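Local coordinates for protein solute carrier family 15 member 1 (Mus musculus, PDB 5A9D) that carries di- and tripeptides into cells together with protons as an intestinal peptide cotransporter, of which this is the extracellular domain, at residues Lys94-Ile99 / Leu159-Tyr165; Thr104-Met108 / Asn142-Val146; Ala145-Cys150 / Arg171-Leu177. One frame throughout, in Å; residues are numbered along the deposited sequence. Where two conformers were deposited one is given.

Interaction 1: Lys94-Ile99 / Leu159-Tyr165; sequences KGENGI and LDFGSAY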
loop_
_atom_site.group_PDB
_atom_site.type_symbol
_atom_site.label_atom_id
_atom_site.label_comp_id
_atom_site.label_asym_id
_atom_site.label_seq_id
_atom_site.Cartn_x
_atom_site.Cartn_y
_atom_site.Cartn_z
ATOM N N LYS A 94 20.644 1.584 5.676
ATOM C CA LYS A 94 21.406 1.668 4.425
ATOM C C LYS A 94 22.072 0.319 4.208
ATOM O O LYS A 94 22.682 -0.219 5.147
ATOM C CB LYS A 94 22.463 2.782 4.502
ATOM C CG LYS A 94 21.951 4.145 4.056
ATOM C CD LYS A 94 22.936 5.242 4.446
ATOM C CE LYS A 94 22.352 6.624 4.296
ATOM N NZ LYS A 94 23.320 7.671 4.711
ATOM N N GLY A 95 21.834 -0.257 3.026
ATOM C CA GLY A 95 22.376 -1.554 2.646
ATOM C C GLY A 95 21.481 -2.754 2.832
ATOM O O GLY A 95 21.814 -3.839 2.342
ATOM N N GLU A 96 20.347 -2.586 3.546
ATOM C CA GLU A 96 19.399 -3.691 3.729
ATOM C C GLU A 96 18.681 -4.036 2.425
ATOM O O GLU A 96 18.532 -3.182 1.543
ATOM C CB GLU A 96 18.390 -3.400 4.842
ATOM C CG GLU A 96 19.005 -3.508 6.227
ATOM C CD GLU A 96 18.005 -3.405 7.358
ATOM O OE1 GLU A 96 17.180 -2.463 7.341
ATOM O OE2 GLU A 96 18.040 -4.277 8.256
ATOM N N ASN A 97 18.265 -5.293 2.300
ATOM C CA ASN A 97 17.623 -5.807 1.119
ATOM C C ASN A 97 16.150 -5.962 1.376
ATOM O O ASN A 97 15.769 -6.540 2.385
ATOM C CB ASN A 97 18.269 -7.152 0.715
ATOM C CG ASN A 97 19.769 -7.005 0.479
ATOM O OD1 ASN A 97 20.224 -6.304 -0.436
ATOM N ND2 ASN A 97 20.567 -7.510 1.403
ATOM N N GLY A 98 15.343 -5.433 0.472
ATOM C CA GLY A 98 13.894 -5.557 0.529
ATOM C C GLY A 98 13.495 -6.876 -0.078
ATOM O O GLY A 98 13.928 -7.197 -1.178
ATOM N N ILE A 99 12.691 -7.659 0.631
ATOM C CA ILE A 99 12.213 -8.932 0.106
ATOM C C ILE A 99 10.694 -8.991 0.236
ATOM O O ILE A 99 10.151 -8.710 1.299
ATOM C CB ILE A 99 12.900 -10.160 0.786
ATOM C CG1 ILE A 99 14.427 -10.177 0.541
ATOM C CG2 ILE A 99 12.258 -11.507 0.353
ATOM C CD1 ILE A 99 15.210 -11.177 1.462
ATOM N N LEU A 159 22.246 -12.368 -0.662
ATOM C CA LEU A 159 21.667 -11.032 -0.723
ATOM C C LEU A 159 22.767 -9.981 -0.881
ATOM O O LEU A 159 23.624 -9.855 0.012
ATOM C CB LEU A 159 20.962 -10.776 0.629
ATOM C CG LEU A 159 19.431 -10.894 0.754
ATOM C CD1 LEU A 159 18.880 -12.135 0.044
ATOM C CD2 LEU A 159 19.018 -10.853 2.217
ATOM N N ASP A 160 22.757 -9.237 -2.010
ATOM C CA ASP A 160 23.727 -8.163 -2.253
ATOM C C ASP A 160 23.515 -6.987 -1.261
ATOM O O ASP A 160 23.070 -7.216 -0.150
ATOM C CB ASP A 160 23.694 -7.713 -3.728
ATOM C CG ASP A 160 24.090 -8.785 -4.746
ATOM O OD1 ASP A 160 25.076 -9.526 -4.487
ATOM O OD2 ASP A 160 23.448 -8.848 -5.826
ATOM N N PHE A 161 23.896 -5.762 -1.617
ATOM C CA PHE A 161 23.774 -4.586 -0.759
ATOM C C PHE A 161 22.736 -3.644 -1.359
ATOM O O PHE A 161 22.853 -3.257 -2.515
ATOM C CB PHE A 161 25.145 -3.879 -0.647
ATOM C CG PHE A 161 25.184 -2.601 0.167
ATOM C CD1 PHE A 161 24.751 -1.393 -0.378
ATOM C CD2 PHE A 161 25.713 -2.594 1.454
ATOM C CE1 PHE A 161 24.797 -0.215 0.368
ATOM C CE2 PHE A 161 25.808 -1.402 2.178
ATOM C CZ PHE A 161 25.340 -0.223 1.630
ATOM N N GLY A 162 21.721 -3.302 -0.567
ATOM C CA GLY A 162 20.656 -2.384 -0.949
ATOM C C GLY A 162 19.729 -2.881 -2.045
ATOM O O GLY A 162 19.066 -2.074 -2.687
ATOM N N SER A 163 19.663 -4.181 -2.276
ATOM C CA SER A 163 18.839 -4.723 -3.363
ATOM C C SER A 163 17.364 -4.959 -2.957
ATOM O O SER A 163 16.934 -4.626 -1.838
ATOM C CB SER A 163 19.467 -5.999 -3.909
ATOM O OG SER A 163 20.802 -5.758 -4.319
ATOM N N ALA A 164 16.570 -5.416 -3.908
ATOM C CA ALA A 164 15.172 -5.749 -3.666
ATOM C C ALA A 164 14.873 -6.974 -4.485
ATOM O O ALA A 164 15.359 -7.078 -5.609
ATOM C CB ALA A 164 14.258 -4.605 -4.049
ATOM N N TYR A 165 14.165 -7.937 -3.892
ATOM C CA TYR A 165 13.850 -9.210 -4.534
ATOM C C TYR A 165 12.412 -9.602 -4.296
ATOM O O TYR A 165 11.831 -9.259 -3.269
ATOM C CB TYR A 165 14.765 -10.346 -4.020
ATOM C CG TYR A 165 16.250 -10.068 -4.129
ATOM C CD1 TYR A 165 16.952 -10.374 -5.290
ATOM C CD2 TYR A 165 16.953 -9.499 -3.071
ATOM C CE1 TYR A 165 18.313 -10.102 -5.403
ATOM C CE2 TYR A 165 18.315 -9.245 -3.162
ATOM C CZ TYR A 165 18.988 -9.541 -4.333
ATOM O OH TYR A 165 20.330 -9.277 -4.413
#
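Asn97 CG lies anti to its own carbonyl carbon, chi1 -57°, and this torsion lays the carboxamide against the turn Asp160-Ser163, while Phe161, with CG anti to its backbone N, chi1 178°, swings its ring back over Gly95. The amide of Asn97 serves the turn with both ends. OD1 accepts from Ser163 N at 2.9 Å, the donor in the carbonyl plane, and ND2 donates to Asp160 O at 3.0 Å; that oxygen lies close to the amide plane, although the N-H meets it from above the carbonyl plane of Asp160. Leu159 runs antiparallel alongside the Asn97 side chain, its CB 3.4 Å from Asn97 ND2, and the Leu159 and Ile99 side chains cross at about a right angle, with CD2 of the leucine against CD1 of the isoleucine. The two segments here enter a parallel strand pair, 97-103 beside 164-171, the inner strands of a four-stranded mixed sheet in an immunoglobulin-like fold. Gly98 uses both its N and its O toward 159-165: N donates to Ser163 O, and Gly98 O receives Tyr165 N at 2.8 Å. With an alanine here instead of Asn97, Ser163 N and Asp160 O would probably lose the carboxamide that pins residues 160-163 to the other segment. Ahead of the strands, Gly95 CA sits over the centre of the Phe161 ring in a CH-pi contact, 3.4 Å from the ring centroid. Gly95 O also receives Gly162 N at 3.0 Å, the donor standing above the carbonyl plane. Backbone bonds from Asn97 to Phe132 and from Ile99 to Gln130 tie the other edge of strand 97-103 to strand 125-132. On the Tyr165 ring, Asn97 CB and Ile99 CG1 both lie at the edge, near its plane.

Interaction 2: Thr104-Met108 / Asn142-Val146; sequences TLNEM and NTTAV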
loop_
_atom_site.group_PDB
_atom_site.type_symbol
_atom_site.label_atom_id
_atom_site.label_comp_id
_atom_site.label_asym_id
_atom_site.label_seq_id
_atom_site.Cartn_x
_atom_site.Cartn_y
_atom_site.Cartn_z
ATOM N N THR A 104 1.668 -18.229 -5.491
ATOM C CA THR A 104 0.924 -18.694 -6.679
ATOM C C THR A 104 0.025 -19.885 -6.332
ATOM O O THR A 104 -0.648 -20.405 -7.202
ATOM C CB THR A 104 1.847 -19.012 -7.867
ATOM O OG1 THR A 104 2.551 -20.220 -7.599
ATOM C CG2 THR A 104 2.812 -17.879 -8.196
ATOM N N LEU A 105 0.014 -20.309 -5.057
ATOM C CA LEU A 105 -0.776 -21.451 -4.616
ATOM C C LEU A 105 -2.228 -21.049 -4.414
ATOM O O LEU A 105 -2.514 -19.858 -4.325
ATOM C CB LEU A 105 -0.178 -22.056 -3.321
ATOM C CG LEU A 105 1.331 -22.341 -3.344
ATOM C CD1 LEU A 105 1.802 -22.793 -1.980
ATOM C CD2 LEU A 105 1.709 -23.341 -4.437
ATOM N N ASN A 106 -3.137 -22.051 -4.325
ATOM C CA ASN A 106 -4.581 -21.861 -4.172
ATOM C C ASN A 106 -5.019 -21.672 -2.705
ATOM O O ASN A 106 -6.203 -21.441 -2.423
ATOM C CB ASN A 106 -5.348 -23.013 -4.876
ATOM C CG ASN A 106 -5.041 -23.067 -6.362
ATOM O OD1 ASN A 106 -5.017 -22.039 -7.060
ATOM N ND2 ASN A 106 -4.731 -24.252 -6.870
ATOM N N GLU A 107 -4.058 -21.759 -1.787
ATOM C CA GLU A 107 -4.229 -21.560 -0.347
ATOM C C GLU A 107 -3.257 -20.465 0.085
ATOM O O GLU A 107 -2.250 -20.232 -0.590
ATOM C CB GLU A 107 -3.921 -22.853 0.456
ATOM C CG GLU A 107 -4.781 -24.072 0.110
ATOM C CD GLU A 107 -6.290 -23.941 0.244
ATOM O OE1 GLU A 107 -6.754 -23.239 1.174
ATOM O OE2 GLU A 107 -7.009 -24.567 -0.569
ATOM N N MET A 108 -3.555 -19.809 1.209
ATOM C CA MET A 108 -2.719 -18.767 1.797
ATOM C C MET A 108 -1.386 -19.369 2.259
ATOM O O MET A 108 -1.311 -20.552 2.590
ATOM C CB MET A 108 -3.420 -18.164 3.017
ATOM C CG MET A 108 -4.560 -17.236 2.676
ATOM S SD MET A 108 -5.408 -16.786 4.206
ATOM C CE MET A 108 -6.792 -15.813 3.545
ATOM N N ASN A 142 4.963 -22.114 5.475
ATOM C CA ASN A 142 3.925 -23.007 5.987
ATOM C C ASN A 142 2.604 -22.710 5.294
ATOM O O ASN A 142 2.225 -21.547 5.124
ATOM C CB ASN A 142 3.841 -22.953 7.515
ATOM C CG ASN A 142 5.027 -23.643 8.168
ATOM O OD1 ASN A 142 4.993 -24.841 8.451
ATOM N ND2 ASN A 142 6.130 -22.924 8.370
ATOM N N THR A 143 1.977 -23.767 4.779
ATOM C CA THR A 143 0.731 -23.728 4.017
ATOM C C THR A 143 0.016 -25.081 4.086
ATOM O O THR A 143 0.661 -26.113 4.308
ATOM C CB THR A 143 1.006 -23.288 2.553
ATOM O OG1 THR A 143 -0.223 -23.130 1.843
ATOM C CG2 THR A 143 1.960 -24.231 1.794
ATOM N N THR A 144 -1.326 -25.066 3.894
ATOM C CA THR A 144 -2.167 -26.270 3.843
ATOM C C THR A 144 -2.203 -26.817 2.385
ATOM O O THR A 144 -2.702 -27.922 2.152
ATOM C CB THR A 144 -3.593 -25.964 4.369
ATOM O OG1 THR A 144 -4.191 -24.929 3.573
ATOM C CG2 THR A 144 -3.622 -25.595 5.856
ATOM N N ALA A 145 -1.672 -26.037 1.420
ATOM C CA ALA A 145 -1.632 -26.363 -0.011
ATOM C C ALA A 145 -0.802 -27.608 -0.360
ATOM O O ALA A 145 -1.060 -28.245 -1.392
ATOM C CB ALA A 145 -1.142 -25.167 -0.808
ATOM N N VAL A 146 0.176 -27.963 0.500
ATOM C CA VAL A 146 1.051 -29.124 0.284
ATOM C C VAL A 146 0.956 -30.143 1.434
ATOM O O VAL A 146 0.444 -29.814 2.511
ATOM C CB VAL A 146 2.523 -28.703 -0.002
ATOM C CG1 VAL A 146 2.657 -28.032 -1.368
ATOM C CG2 VAL A 146 3.087 -27.812 1.108
HETATM O O HOH W 1 -2.754 -22.409 4.048
#
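Thr143 meets Met108 where two loops of the immunoglobulin-like domain come together: residues 104-108 join strand 97-103 to strand 109-113, and the loop of residues 142-146 leaves strand 138-142. Each loop thus departs from a different strand, and the contact bridges them at one end of the domain. In the second segment, Asn142 ends strand 138-142, still bonded through its backbone to Thr110 of strand 109-113, and Thr143 makes the first firm link. Its OG1 is anti to the backbone N, chi1 -175°, and donates to Met108 O at 2.9 Å, the hydroxyl tilted 33° from the carbonyl plane. Thr143 OG1 also accepts from Ala145 N at 3.3 Å, which makes an ST turn and bends the chain immediately after the strand while the hydroxyl's proton is spent on the other loop. The methyl CG2 of Thr143 lies 4.0 Å from Leu105 CD1, with the two side chains crossing at a slant.

Thr144 comes next, its hydroxyl against the aliphatic part of Glu107: Thr144 OG1 is 3.6 Å from Glu107 CG, and the two side chains cross at about a right angle. The bend at chi2 (-58°) leaves CB and CG as the part of Glu107 nearest Thr144 OG1. Thr144 also reaches the first loop through water, its backbone N donating to a molecule that in turn donates to Met108 O, and this carbonyl therefore receives both the water and the threonine hydroxyl.

Ala145 then presents its methyl toward the first loop. Leu105 and Glu107 meet it together, and Leu105 is the buried residue of the contact, also packed on Leu177 and Arg171. On the glutamate's side, Ala145 CB lies 3.8 Å from Glu107 CB.

Interaction 3: Ala145-Cys150 / Arg171-Leu177; sequences AVAPTC and RASDGCL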
loop_
_atom_site.group_PDB
_atom_site.type_symbol
_atom_site.label_atom_id
_atom_site.label_comp_id
_atom_site.label_asym_id
_atom_site.label_seq_id
_atom_site.Cartn_x
_atom_site.Cartn_y
_atom_site.Cartn_z
ATOM N N ALA A 145 -1.672 -26.037 1.420
ATOM C CA ALA A 145 -1.632 -26.363 -0.011
ATOM C C ALA A 145 -0.802 -27.608 -0.360
ATOM O O ALA A 145 -1.060 -28.245 -1.392
ATOM C CB ALA A 145 -1.142 -25.167 -0.808
ATOM N N VAL A 146 0.176 -27.963 0.500
ATOM C CA VAL A 146 1.051 -29.124 0.284
ATOM C C VAL A 146 0.956 -30.143 1.434
ATOM O O VAL A 146 0.444 -29.814 2.511
ATOM C CB VAL A 146 2.523 -28.703 -0.002
ATOM C CG1 VAL A 146 2.657 -28.032 -1.368
ATOM C CG2 VAL A 146 3.087 -27.812 1.108
ATOM N N ALA A 147 1.473 -31.371 1.210
ATOM C CA ALA A 147 1.512 -32.433 2.223
ATOM C C ALA A 147 2.359 -31.992 3.442
ATOM O O ALA A 147 3.353 -31.280 3.245
ATOM C CB ALA A 147 2.096 -33.698 1.622
ATOM N N PRO A 148 1.986 -32.381 4.699
ATOM C CA PRO A 148 2.781 -31.955 5.875
ATOM C C PRO A 148 4.217 -32.493 5.885
ATOM O O PRO A 148 5.081 -31.935 6.566
ATOM C CB PRO A 148 1.975 -32.501 7.066
ATOM C CG PRO A 148 1.179 -33.610 6.510
ATOM C CD PRO A 148 0.822 -33.192 5.113
ATOM N N THR A 149 4.451 -33.581 5.128
ATOM C CA THR A 149 5.742 -34.252 4.956
ATOM C C THR A 149 6.728 -33.452 4.080
ATOM O O THR A 149 7.939 -33.694 4.168
ATOM C CB THR A 149 5.534 -35.659 4.378
ATOM O OG1 THR A 149 4.837 -35.555 3.132
ATOM C CG2 THR A 149 4.789 -36.589 5.336
ATOM N N CYS A 150 6.209 -32.501 3.260
ATOM C CA CYS A 150 6.979 -31.627 2.358
ATOM C C CYS A 150 7.934 -30.723 3.129
ATOM O O CYS A 150 7.594 -30.236 4.212
ATOM C CB CYS A 150 6.061 -30.790 1.474
ATOM S SG CYS A 150 5.097 -31.714 0.257
ATOM N N ARG A 171 4.235 -24.587 -6.874
ATOM C CA ARG A 171 4.290 -26.042 -6.719
ATOM C C ARG A 171 5.478 -26.543 -7.501
ATOM O O ARG A 171 5.650 -26.138 -8.642
ATOM C CB ARG A 171 3.029 -26.739 -7.286
ATOM C CG ARG A 171 1.725 -26.573 -6.518
ATOM C CD ARG A 171 1.790 -26.997 -5.066
ATOM N NE ARG A 171 1.674 -28.438 -4.873
ATOM C CZ ARG A 171 0.521 -29.092 -4.761
ATOM N NH1 ARG A 171 -0.633 -28.448 -4.890
ATOM N NH2 ARG A 171 0.513 -30.400 -4.544
ATOM N N ALA A 172 6.315 -27.394 -6.890
ATOM C CA ALA A 172 7.442 -28.066 -7.564
ATOM C C ALA A 172 6.887 -29.278 -8.295
ATOM O O ALA A 172 5.795 -29.729 -7.959
ATOM C CB ALA A 172 8.480 -28.508 -6.535
ATOM N N SER A 173 7.644 -29.843 -9.260
ATOM C CA SER A 173 7.209 -31.022 -10.022
ATOM C C SER A 173 6.820 -32.229 -9.135
ATOM O O SER A 173 5.901 -32.963 -9.484
ATOM C CB SER A 173 8.255 -31.423 -11.061
ATOM O OG SER A 173 9.442 -31.867 -10.427
ATOM N N ASP A 174 7.472 -32.384 -7.956
ATOM C CA ASP A 174 7.208 -33.478 -7.011
ATOM C C ASP A 174 5.986 -33.231 -6.105
ATOM O O ASP A 174 5.741 -34.021 -5.197
ATOM C CB ASP A 174 8.484 -33.785 -6.181
ATOM C CG ASP A 174 8.855 -32.766 -5.105
ATOM O OD1 ASP A 174 8.528 -31.567 -5.273
ATOM O OD2 ASP A 174 9.482 -33.167 -4.104
ATOM N N GLY A 175 5.245 -32.145 -6.346
ATOM C CA GLY A 175 4.063 -31.797 -5.560
ATOM C C GLY A 175 4.304 -30.957 -4.311
ATOM O O GLY A 175 3.339 -30.528 -3.656
ATOM N N CYS A 176 5.579 -30.706 -3.972
ATOM C CA CYS A 176 5.928 -29.893 -2.809
ATOM C C CYS A 176 6.180 -28.423 -3.195
ATOM O O CYS A 176 5.677 -27.983 -4.230
ATOM C CB CYS A 176 7.083 -30.511 -2.028
ATOM S SG CYS A 176 6.611 -31.976 -1.069
ATOM N N LEU A 177 6.904 -27.661 -2.370
ATOM C CA LEU A 177 7.165 -26.244 -2.611
ATOM C C LEU A 177 8.494 -25.966 -3.225
ATOM O O LEU A 177 9.475 -26.644 -2.940
ATOM C CB LEU A 177 7.031 -25.399 -1.328
ATOM C CG LEU A 177 5.654 -25.267 -0.739
ATOM C CD1 LEU A 177 5.695 -24.370 0.417
ATOM C CD2 LEU A 177 4.672 -24.737 -1.742
HETATM O O HOH W 2 2.234 -31.937 -1.611
#
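Val146 projects from its loop toward Gly175 and the side chain of Arg171, which precedes the turn, and its CB already stands 4.2 Å from Gly175 O. From there the branches part. CG1, anti to the carbonyl carbon, chi1 -70°, is 3.5 Å from the same Gly175 O, lies over one face of the Arg171 guanidinium and reaches Leu177 CD2 at 3.9 Å; CG2 stays with Leu177 CG. The Arg171 chain, bent at chi2 and chi3, doubles back so that NE and NH2 both donate to Gly175 O, at 2.9 Å and 3.0 Å. The NH2 bond uses a lone pair in the carbonyl plane, whereas NE comes from above it. Ala145 O rests on the same face of the guanidinium, offset toward its rim.

Both segments are surface loops of the immunoglobulin-like fold: 145-150 lies between strands 138-142 and 153-155, while residues 171-177 form the hairpin between strands 164-171 and 177-184. Type I turns shape them, from Ala147 to Cys150 and from Ala172 to Gly175. The Cys150-Cys176 disulfide joins the loops; in the conformer described, Cys150 SG and Cys176 SG are 2.0 Å apart with chi3 -74°. One water links the loops as well, accepting from Ala147 N and donating to Gly175 O, which it approaches at 2.7 Å.

Overall arrangement
All three contacts lie in the later of the two sandwich-like halves of the chain. Interaction 1 holds one end of strands 97-103 and 164-171, while interactions 2 and 3 occupy the opposite end, their centres about 27 and 29 Å from that of interaction 1. Along the chain, interaction 2 is nested inside the loop that interaction 1 closes, whereas the segments of interactions 1 and 3 alternate. Interactions 2 and 3, with centres about 9 Å apart, share Ala145 and Val146 and touch where Leu105 CD1 meets Leu177 CD2 at 3.5 Å. Loops following strands 97-103, 138-142 and 164-171 are thereby gathered at one tip, and the disulfide cross-links two of them.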